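Local coordinates for water-soluble chlorophyll protein (Brassicaceae, PDB 5HPZ), which binds chlorophyll in a water-soluble tetramer and belongs to the Kunitz-type protease inhibitor family, so it may also inhibit endopeptidases, at residues Lys17-Ala23 / Phe168-Val174; Ile78-Phe82 / Ser94-Ala98; Thr139-Gly145 / Leu157-Asn161. All blocks are in the same frame, centred on the assembly; numbering follows the deposited sequence.

Contact 1: Lys17-Ala23 / Phe168-Val174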
loop_
_atom_site.group_PDB
_atom_site.type_symbol
_atom_site.label_atom_id
_atom_site.label_comp_id
_atom_site.label_asym_id
_atom_site.label_seq_id
_atom_site.Cartn_x
_atom_site.Cartn_y
_atom_site.Cartn_z
ATOM N N LYS A 17 -13.001 -23.539 15.573
ATOM C CA LYS A 17 -12.338 -22.251 15.508
ATOM C C LYS A 17 -11.833 -21.659 16.825
ATOM O O LYS A 17 -12.603 -21.432 17.797
ATOM C CB LYS A 17 -13.241 -21.257 14.802
ATOM C CG LYS A 17 -13.342 -21.531 13.307
ATOM C CD LYS A 17 -13.785 -20.289 12.578
ATOM C CE LYS A 17 -14.177 -20.600 11.146
ATOM N NZ LYS A 17 -15.642 -20.470 10.966
ATOM N N TYR A 18 -10.523 -21.374 16.827
ATOM C CA TYR A 18 -9.854 -20.665 17.901
ATOM C C TYR A 18 -8.981 -19.495 17.440
ATOM O O TYR A 18 -8.293 -19.585 16.427
ATOM C CB TYR A 18 -8.982 -21.639 18.648
ATOM C CG TYR A 18 -9.788 -22.777 19.191
ATOM C CD1 TYR A 18 -10.095 -23.889 18.380
ATOM C CD2 TYR A 18 -10.249 -22.762 20.488
ATOM C CE1 TYR A 18 -10.870 -24.940 18.854
ATOM C CE2 TYR A 18 -11.024 -23.808 20.980
ATOM C CZ TYR A 18 -11.333 -24.897 20.158
ATOM O OH TYR A 18 -12.107 -25.953 20.636
ATOM N N PHE A 19 -9.043 -18.396 18.190
ATOM C CA PHE A 19 -8.000 -17.362 18.149
ATOM C C PHE A 19 -6.749 -17.879 18.900
ATOM O O PHE A 19 -6.867 -18.509 19.963
ATOM C CB PHE A 19 -8.428 -16.114 18.863
ATOM C CG PHE A 19 -9.720 -15.523 18.379
ATOM C CD1 PHE A 19 -9.832 -15.014 17.086
ATOM C CD2 PHE A 19 -10.811 -15.434 19.245
ATOM C CE1 PHE A 19 -11.018 -14.427 16.656
ATOM C CE2 PHE A 19 -12.003 -14.872 18.820
ATOM C CZ PHE A 19 -12.107 -14.367 17.523
ATOM N N ILE A 20 -5.562 -17.613 18.361
ATOM C CA ILE A 20 -4.335 -17.794 19.128
ATOM C C ILE A 20 -3.870 -16.451 19.727
ATOM O O ILE A 20 -3.563 -15.497 19.006
ATOM C CB ILE A 20 -3.199 -18.401 18.310
ATOM C CG1 ILE A 20 -3.599 -19.785 17.756
ATOM C CG2 ILE A 20 -1.995 -18.590 19.211
ATOM C CD1 ILE A 20 -2.646 -20.362 16.727
ATOM N N GLN A 21 -3.823 -16.382 21.046
ATOM C CA GLN A 21 -3.548 -15.126 21.710
ATOM C C GLN A 21 -2.337 -15.266 22.624
ATOM O O GLN A 21 -2.330 -16.138 23.460
ATOM C CB GLN A 21 -4.777 -14.685 22.448
ATOM C CG GLN A 21 -5.700 -13.927 21.481
ATOM C CD GLN A 21 -7.046 -13.641 22.066
ATOM O OE1 GLN A 21 -7.222 -13.691 23.281
ATOM N NE2 GLN A 21 -8.003 -13.353 21.225
ATOM N N PRO A 22 -1.289 -14.455 22.393
ATOM C CA PRO A 22 -0.086 -14.546 23.191
ATOM C C PRO A 22 -0.363 -14.216 24.624
ATOM O O PRO A 22 -0.957 -13.197 24.890
ATOM C CB PRO A 22 0.846 -13.495 22.564
ATOM C CG PRO A 22 0.396 -13.414 21.162
ATOM C CD PRO A 22 -1.095 -13.543 21.252
ATOM N N ALA A 23 0.055 -15.085 25.527
ATOM C CA ALA A 23 -0.193 -14.861 26.936
ATOM C C ALA A 23 0.500 -13.580 27.426
ATOM O O ALA A 23 1.462 -13.080 26.833
ATOM C CB ALA A 23 0.264 -16.064 27.731
ATOM N N PHE A 168 4.597 -17.690 23.997
ATOM C CA PHE A 168 3.636 -18.376 24.830
ATOM C C PHE A 168 2.222 -17.914 24.494
ATOM O O PHE A 168 1.959 -16.699 24.430
ATOM C CB PHE A 168 4.003 -18.188 26.315
ATOM C CG PHE A 168 5.354 -18.757 26.653
ATOM C CD1 PHE A 168 5.549 -20.127 26.691
ATOM C CD2 PHE A 168 6.447 -17.922 26.888
ATOM C CE1 PHE A 168 6.795 -20.658 26.979
ATOM C CE2 PHE A 168 7.699 -18.458 27.155
ATOM C CZ PHE A 168 7.870 -19.820 27.216
ATOM N N VAL A 169 1.326 -18.879 24.300
ATOM C CA VAL A 169 -0.034 -18.593 23.832
ATOM C C VAL A 169 -1.110 -19.290 24.607
ATOM O O VAL A 169 -0.885 -20.282 25.247
ATOM C CB VAL A 169 -0.227 -19.030 22.324
ATOM C CG1 VAL A 169 0.809 -18.338 21.468
ATOM C CG2 VAL A 169 -0.086 -20.561 22.146
ATOM N N LYS A 170 -2.309 -18.793 24.419
ATOM C CA LYS A 170 -3.478 -19.511 24.833
ATOM C C LYS A 170 -4.467 -19.511 23.640
ATOM O O LYS A 170 -4.307 -18.717 22.667
ATOM C CB LYS A 170 -4.025 -18.890 26.099
ATOM C CG LYS A 170 -4.416 -17.434 25.952
ATOM C CD LYS A 170 -4.803 -16.848 27.307
ATOM C CE LYS A 170 -5.983 -15.881 27.183
ATOM N NZ LYS A 170 -5.901 -14.898 26.065
ATOM N N PHE A 171 -5.427 -20.435 23.694
ATOM C CA PHE A 171 -6.357 -20.677 22.610
ATOM C C PHE A 171 -7.724 -20.245 23.057
ATOM O O PHE A 171 -8.244 -20.698 24.097
ATOM C CB PHE A 171 -6.357 -22.147 22.271
ATOM C CG PHE A 171 -4.999 -22.675 21.893
ATOM C CD1 PHE A 171 -4.370 -22.277 20.723
ATOM C CD2 PHE A 171 -4.327 -23.561 22.719
ATOM C CE1 PHE A 171 -3.104 -22.754 20.396
ATOM C CE2 PHE A 171 -3.067 -24.060 22.391
ATOM C CZ PHE A 171 -2.450 -23.638 21.237
ATOM N N VAL A 172 -8.313 -19.359 22.288
ATOM C CA VAL A 172 -9.530 -18.719 22.726
ATOM C C VAL A 172 -10.595 -19.105 21.727
ATOM O O VAL A 172 -10.513 -18.718 20.535
ATOM C CB VAL A 172 -9.338 -17.221 22.776
ATOM C CG1 VAL A 172 -10.650 -16.515 23.100
ATOM C CG2 VAL A 172 -8.260 -16.907 23.800
ATOM N N LYS A 173 -11.565 -19.875 22.213
ATOM C CA LYS A 173 -12.634 -20.416 21.381
ATOM C C LYS A 173 -13.390 -19.307 20.719
ATOM O O LYS A 173 -13.745 -18.313 21.371
ATOM C CB LYS A 173 -13.617 -21.198 22.261
ATOM C CG LYS A 173 -14.865 -21.692 21.545
ATOM C CD LYS A 173 -14.682 -23.101 21.036
ATOM C CE LYS A 173 -15.955 -23.677 20.414
ATOM N NZ LYS A 173 -15.533 -24.901 19.687
ATOM N N VAL A 174 -13.639 -19.456 19.424
ATOM C CA VAL A 174 -14.414 -18.470 18.711
ATOM C C VAL A 174 -15.884 -18.728 19.036
ATOM O O VAL A 174 -16.390 -19.820 18.778
ATOM C CB VAL A 174 -14.130 -18.529 17.194
ATOM C CG1 VAL A 174 -15.097 -17.666 16.438
ATOM C CG2 VAL A 174 -12.697 -18.082 16.887
#

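Contact 2: Ile78-Phe82 / Ser94-Ala98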
loop_
_atom_site.group_PDB
_atom_site.type_symbol
_atom_site.label_atom_id
_atom_site.label_comp_id
_atom_site.label_asym_id
_atom_site.label_seq_id
_atom_site.Cartn_x
_atom_site.Cartn_y
_atom_site.Cartn_z
ATOM N N ILE A 78 0.009 -31.695 13.941
ATOM C CA ILE A 78 -1.170 -31.164 13.368
ATOM C C ILE A 78 -0.713 -30.185 12.282
ATOM O O ILE A 78 0.461 -29.776 12.247
ATOM C CB ILE A 78 -2.014 -30.407 14.420
ATOM C CG1 ILE A 78 -1.191 -29.271 15.066
ATOM C CG2 ILE A 78 -2.492 -31.344 15.517
ATOM C CD1 ILE A 78 -2.002 -28.350 15.952
ATOM N N ASN A 79 -1.666 -29.832 11.427
ATOM C CA ASN A 79 -1.610 -28.615 10.602
ATOM C C ASN A 79 -2.392 -27.548 11.326
ATOM O O ASN A 79 -3.338 -27.840 12.091
ATOM C CB ASN A 79 -2.207 -28.822 9.195
ATOM C CG ASN A 79 -1.503 -29.916 8.387
ATOM O OD1 ASN A 79 -2.168 -30.695 7.719
ATOM N ND2 ASN A 79 -0.169 -29.973 8.435
ATOM N N ILE A 80 -1.974 -26.300 11.105
ATOM C CA ILE A 80 -2.687 -25.133 11.638
ATOM C C ILE A 80 -3.132 -24.300 10.445
ATOM O O ILE A 80 -2.337 -23.967 9.574
ATOM C CB ILE A 80 -1.778 -24.294 12.541
ATOM C CG1 ILE A 80 -1.230 -25.155 13.681
ATOM C CG2 ILE A 80 -2.502 -23.073 13.056
ATOM C CD1 ILE A 80 -0.147 -24.460 14.497
ATOM N N GLU A 81 -4.410 -23.981 10.393
ATOM C CA GLU A 81 -4.903 -23.248 9.248
ATOM C C GLU A 81 -5.745 -22.085 9.637
ATOM O O GLU A 81 -6.639 -22.120 10.537
ATOM C CB GLU A 81 -5.603 -24.154 8.206
ATOM C CG GLU A 81 -6.630 -25.182 8.669
ATOM C CD GLU A 81 -7.503 -25.663 7.496
ATOM O OE1 GLU A 81 -7.036 -25.644 6.332
ATOM O OE2 GLU A 81 -8.678 -26.018 7.735
ATOM N N PHE A 82 -5.468 -21.018 8.943
ATOM C CA PHE A 82 -6.290 -19.868 9.099
ATOM C C PHE A 82 -7.676 -20.165 8.500
ATOM O O PHE A 82 -7.771 -20.816 7.471
ATOM C CB PHE A 82 -5.612 -18.669 8.448
ATOM C CG PHE A 82 -4.623 -17.953 9.380
ATOM C CD1 PHE A 82 -5.053 -17.430 10.620
ATOM C CD2 PHE A 82 -3.309 -17.784 9.021
ATOM C CE1 PHE A 82 -4.164 -16.764 11.479
ATOM C CE2 PHE A 82 -2.421 -17.083 9.846
ATOM C CZ PHE A 82 -2.852 -16.577 11.069
ATOM N N SER A 94 -2.123 -22.057 -0.051
ATOM C CA SER A 94 -3.092 -22.371 1.003
ATOM C C SER A 94 -3.116 -21.352 2.137
ATOM O O SER A 94 -2.406 -20.374 2.124
ATOM C CB SER A 94 -2.772 -23.715 1.615
ATOM O OG SER A 94 -1.664 -23.677 2.508
ATOM N N LYS A 95 -3.937 -21.644 3.132
ATOM C CA LYS A 95 -3.957 -20.946 4.403
ATOM C C LYS A 95 -3.258 -21.754 5.543
ATOM O O LYS A 95 -3.522 -21.529 6.702
ATOM C CB LYS A 95 -5.414 -20.656 4.727
ATOM C CG LYS A 95 -6.155 -19.969 3.553
ATOM C CD LYS A 95 -7.603 -19.614 3.889
ATOM C CE LYS A 95 -8.455 -19.360 2.649
ATOM N NZ LYS A 95 -9.844 -18.975 3.052
ATOM N N LEU A 96 -2.461 -22.750 5.205
ATOM C CA LEU A 96 -1.777 -23.541 6.234
ATOM C C LEU A 96 -0.512 -22.825 6.677
ATOM O O LEU A 96 0.244 -22.343 5.830
ATOM C CB LEU A 96 -1.316 -24.904 5.724
ATOM C CG LEU A 96 -2.377 -25.939 5.386
ATOM C CD1 LEU A 96 -1.692 -27.283 5.398
ATOM C CD2 LEU A 96 -3.517 -25.931 6.376
ATOM N N TRP A 97 -0.281 -22.815 7.991
ATOM C CA TRP A 97 0.980 -22.353 8.538
ATOM C C TRP A 97 2.039 -23.286 8.086
ATOM O O TRP A 97 1.801 -24.496 7.936
ATOM C CB TRP A 97 0.967 -22.335 10.069
ATOM C CG TRP A 97 0.010 -21.370 10.737
ATOM C CD1 TRP A 97 -1.106 -20.800 10.229
ATOM C CD2 TRP A 97 0.174 -20.819 12.038
ATOM N NE1 TRP A 97 -1.688 -19.973 11.168
ATOM C CE2 TRP A 97 -0.902 -19.953 12.275
ATOM C CE3 TRP A 97 1.122 -21.002 13.038
ATOM C CZ2 TRP A 97 -1.038 -19.238 13.472
ATOM C CZ3 TRP A 97 0.989 -20.317 14.194
ATOM C CH2 TRP A 97 -0.061 -19.451 14.418
ATOM N N ALA A 98 3.230 -22.737 7.884
ATOM C CA ALA A 98 4.332 -23.499 7.462
ATOM C C ALA A 98 5.600 -22.728 7.775
ATOM O O ALA A 98 5.577 -21.529 7.917
ATOM C CB ALA A 98 4.202 -23.748 5.990
HETATM O O HOH W 1 -0.090 -26.246 9.218
#

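Contact 3: Thr139-Gly145 / Leu157-Asn161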
loop_
_atom_site.group_PDB
_atom_site.type_symbol
_atom_site.label_atom_id
_atom_site.label_comp_id
_atom_site.label_asym_id
_atom_site.label_seq_id
_atom_site.Cartn_x
_atom_site.Cartn_y
_atom_site.Cartn_z
ATOM N N THR A 139 7.919 -26.941 15.871
ATOM C CA THR A 139 8.086 -27.447 14.505
ATOM C C THR A 139 9.417 -28.166 14.454
ATOM O O THR A 139 10.288 -27.970 15.328
ATOM C CB THR A 139 8.252 -26.329 13.435
ATOM O OG1 THR A 139 9.508 -25.644 13.626
ATOM C CG2 THR A 139 7.129 -25.327 13.537
ATOM N N SER A 140 9.645 -28.906 13.381
ATOM C CA SER A 140 10.930 -29.564 13.254
ATOM C C SER A 140 12.043 -28.551 12.979
ATOM O O SER A 140 13.226 -28.879 13.063
ATOM C CB SER A 140 10.859 -30.582 12.151
ATOM O OG SER A 140 10.583 -29.964 10.900
ATOM N N SER A 141 11.714 -27.300 12.656
ATOM C CA SER A 141 12.809 -26.297 12.567
ATOM C C SER A 141 13.040 -25.510 13.870
ATOM O O SER A 141 13.821 -24.586 13.886
ATOM C CB SER A 141 12.591 -25.322 11.400
ATOM O OG SER A 141 11.939 -25.965 10.316
ATOM N N GLY A 142 12.366 -25.852 14.951
ATOM C CA GLY A 142 12.505 -25.047 16.155
ATOM C C GLY A 142 11.160 -24.684 16.713
ATOM O O GLY A 142 10.123 -24.950 16.125
ATOM N N THR A 143 11.187 -24.018 17.847
ATOM C CA THR A 143 10.024 -23.580 18.523
ATOM C C THR A 143 9.559 -22.308 17.878
ATOM O O THR A 143 10.370 -21.516 17.370
ATOM C CB THR A 143 10.390 -23.314 19.978
ATOM O OG1 THR A 143 10.856 -24.540 20.501
ATOM C CG2 THR A 143 9.197 -22.848 20.791
ATOM N N VAL A 144 8.251 -22.094 17.872
ATOM C CA VAL A 144 7.772 -20.864 17.330
ATOM C C VAL A 144 8.137 -19.730 18.337
ATOM O O VAL A 144 7.737 -19.763 19.522
ATOM C CB VAL A 144 6.257 -20.942 17.062
ATOM C CG1 VAL A 144 5.707 -19.576 16.722
ATOM C CG2 VAL A 144 5.998 -21.950 15.945
ATOM N N GLY A 145 8.896 -18.754 17.888
ATOM C CA GLY A 145 9.087 -17.527 18.687
ATOM C C GLY A 145 8.742 -16.277 17.906
ATOM O O GLY A 145 8.145 -16.361 16.833
ATOM N N LEU A 157 6.215 -13.952 13.729
ATOM C CA LEU A 157 6.520 -15.319 14.067
ATOM C C LEU A 157 7.627 -15.821 13.255
ATOM O O LEU A 157 7.608 -15.694 12.039
ATOM C CB LEU A 157 5.338 -16.266 13.886
ATOM C CG LEU A 157 4.420 -16.400 15.083
ATOM C CD1 LEU A 157 3.752 -15.059 15.450
ATOM C CD2 LEU A 157 3.392 -17.459 14.813
ATOM N N ILE A 158 8.577 -16.463 13.947
ATOM C CA ILE A 158 9.645 -17.254 13.345
ATOM C C ILE A 158 9.824 -18.595 14.052
ATOM O O ILE A 158 9.256 -18.842 15.104
ATOM C CB ILE A 158 10.969 -16.520 13.447
ATOM C CG1 ILE A 158 11.302 -16.314 14.927
ATOM C CG2 ILE A 158 10.908 -15.232 12.626
ATOM C CD1 ILE A 158 12.358 -15.277 15.170
ATOM N N ALA A 159 10.573 -19.506 13.449
ATOM C CA ALA A 159 11.030 -20.704 14.130
ATOM C C ALA A 159 12.465 -20.517 14.638
ATOM O O ALA A 159 13.351 -20.095 13.914
ATOM C CB ALA A 159 10.945 -21.955 13.240
ATOM N N THR A 160 12.681 -20.877 15.896
ATOM C CA THR A 160 13.936 -20.578 16.549
ATOM C C THR A 160 14.208 -21.638 17.601
ATOM O O THR A 160 13.280 -22.223 18.164
ATOM C CB THR A 160 13.850 -19.207 17.244
ATOM O OG1 THR A 160 15.111 -18.862 17.794
ATOM C CG2 THR A 160 12.848 -19.204 18.370
ATOM N N ASN A 161 15.479 -21.896 17.875
ATOM C CA ASN A 161 15.829 -22.678 19.046
ATOM C C ASN A 161 16.408 -21.823 20.166
ATOM O O ASN A 161 16.965 -22.368 21.102
ATOM C CB ASN A 161 16.788 -23.800 18.646
ATOM C CG ASN A 161 16.125 -24.810 17.741
ATOM O OD1 ASN A 161 15.149 -25.456 18.124
ATOM N ND2 ASN A 161 16.636 -24.949 16.547
#

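Contact 1: Lys17-Ala23 / Phe168-Val174
The first and last strands of the beta-trefoil, 18-22 and 169-173, pair here in antiparallel fashion, their axes at 151°. Two hydrogen-bonded pairs, Phe19 with Val172 and Gln21 with Lys170, each join through two N-H to O=C bonds. The straightest runs from Gln21 N to Lys170 O, 2.9 Å with 178° at the hydrogen. Beyond them Val174 N binds Lys17 O, and at the other end Ala23 N binds Phe168 O at 2.7 Å.

Tyr18, Ile20 and Phe171 lie on one face of the pair. Ile20 sets CG1 at the edge of the Phe171 ring, 4.0 Å from CD1, the two side chains side by side and pointing the same way. Its other branch, CG2, meets Val169 CB at 3.6 Å. Lys173 runs past the Tyr18 ring, with its CD 3.7 Å from Tyr18 CE2. The Tyr18 hydroxyl is bonded to Lys13 N.

Phe19, Gln21 and Val172 take the other face. Val174 lays CG2 over the centre of the Phe19 ring, 3.8 Å from the centroid, a CH-pi contact. With CG1 anti to the backbone N (chi1 171°), it is CG2 that is left to lie over the ring. Gln21 OE1 lies 3.4 Å from Val172 CG2 and takes a weak bond from Lys170 NZ at 3.3 Å. Gln21 NE2 is bonded to Pro54 O. Tyr52 of the second subunit packs on Lys17, Phe19 and Val174, so this end of the pair also meets the second subunit.

The backbone bonds thus do most of the polar work in joining the two chain ends. The side chains add mainly apolar packing, and the lysine-glutamine bond is a weak supplement.

Contact 2: Ile78-Phe82 / Ser94-Ala98
The Trp97 indole carries Ile80 over one face and has Phe82 CG at its edge, in plane. Ile80 CG2 stands over the centre of the five-membered ring, 3.5 Å from its centroid and only 8° off the normal, a CH-pi contact. With chi1 at -57°, CG2 is anti to the backbone N and comes over the indole. Ile80 CD1 extends the cover to Trp97 CE3 at 4.0 Å. Trp97 NE1 in turn lies over one face of the Phe82 ring, offset toward the rim and 3.3 Å from Phe82 CE2. The two rings are oblique, with planes at 46°.

Two backbone bonds hold the segments together. Trp97 N gives a nearly linear bond to Ile80 O at 2.8 Å, and Phe82 N binds Lys95 O at 3.0 Å. Between them Glu81 faces Leu96, whose CD2 touches Glu81 CB at 3.3 Å. Leu96 CD1 reaches the Asn79 amide carbon. A water accepts from Ile80 N at 2.7 Å and also lies within bonding distance of Trp97 O. Just before the bridge, Ser94 OG accepts from Leu96 N in an ST turn.

The aromatic and aliphatic groups belong to the buried interior of the trefoil. Strand 124-128 sends Phe124 against both Ile80 and Trp97, while Ile45 of strand 44-47 touches both Phe82 and Trp97. Asn79 ND2 is bonded to Ser122 O and Arg117 O. Strand 78-82 also pairs with strand 58-62, and strand 97-99 with 111-113, so the contact joins two neighbouring two-stranded sheets.

Contact 3: Thr139-Gly145 / Leu157-Asn161
Thr139 touches the second segment lightly, with OG1 4.0 Å from Ala159 CB. Its chief role is within the type I turn that runs from Thr139 to Gly142. OG1 sits between the backbone N and the carbonyl carbon (chi1 68°), where it donates to Gly142 O at 2.7 Å. The bond lies in the carbonyl plane, on a lone pair. Thr139 N binds the same oxygen, and OG1 also accepts weakly from Ser141 N. A valine in place of Thr139 would probably leave Gly142 O with one donor fewer and make the turn less firmly held.

Ser141 follows, its CB 4.2 Å from Ala159 CB. At Gly142 the CA meets Asn161 OD1 at 3.3 Å. A side chain here would run into Thr160 O, and the backbone angles themselves call for glycine. The turn leads into strand 142-148, which forms a hairpin with strand 155-160 at the outer end of a four-stranded antiparallel sheet of the beta-trefoil.

Thr143 opens the paired part. Its N binds Thr160 O at 2.8 Å, and its O accepts from Thr160 N. Thr160 CG2 touches that same Thr143 oxygen, while Thr160 OG1 is bonded to Glu108 OE2. Val144 shares a face with Ala159. Its CG1, anti to the backbone N, presses obliquely on Leu157 CD2 at 3.7 Å, and Phe124 packs on Val144 as well. Gly145 ends the segment and exchanges two backbone bonds with Ile158. Ile158 N reaches Gly145 O at 2.9 Å from above the carbonyl plane, and Ile158 CG1 lies 3.7 Å from the same oxygen.

Overall arrangement
Contacts 2 and 3 both fall between the segments of contact 1 in sequence, contact 2 first. Strand 169-173 of contact 1 follows strand 155-160 of contact 3 in the chain. The centre of contact 2 is about 15 Å from each of the others; those of contacts 1 and 3 are about 18 Å apart, on opposite sides of the chain's centre. Trp97, on strand 97-99, spans the gap. Its CH2 meets Ile20 CD1 at 3.6 Å, and its CZ3 meets CD2 of Leu157, on strand 155-160, at 3.8 Å. The three contacts therefore share one beta-trefoil interior. Of the three, only contact 1 is touched by another subunit, and its Phe19 side chain is about 8 Å from a bound chlorophyll derivative.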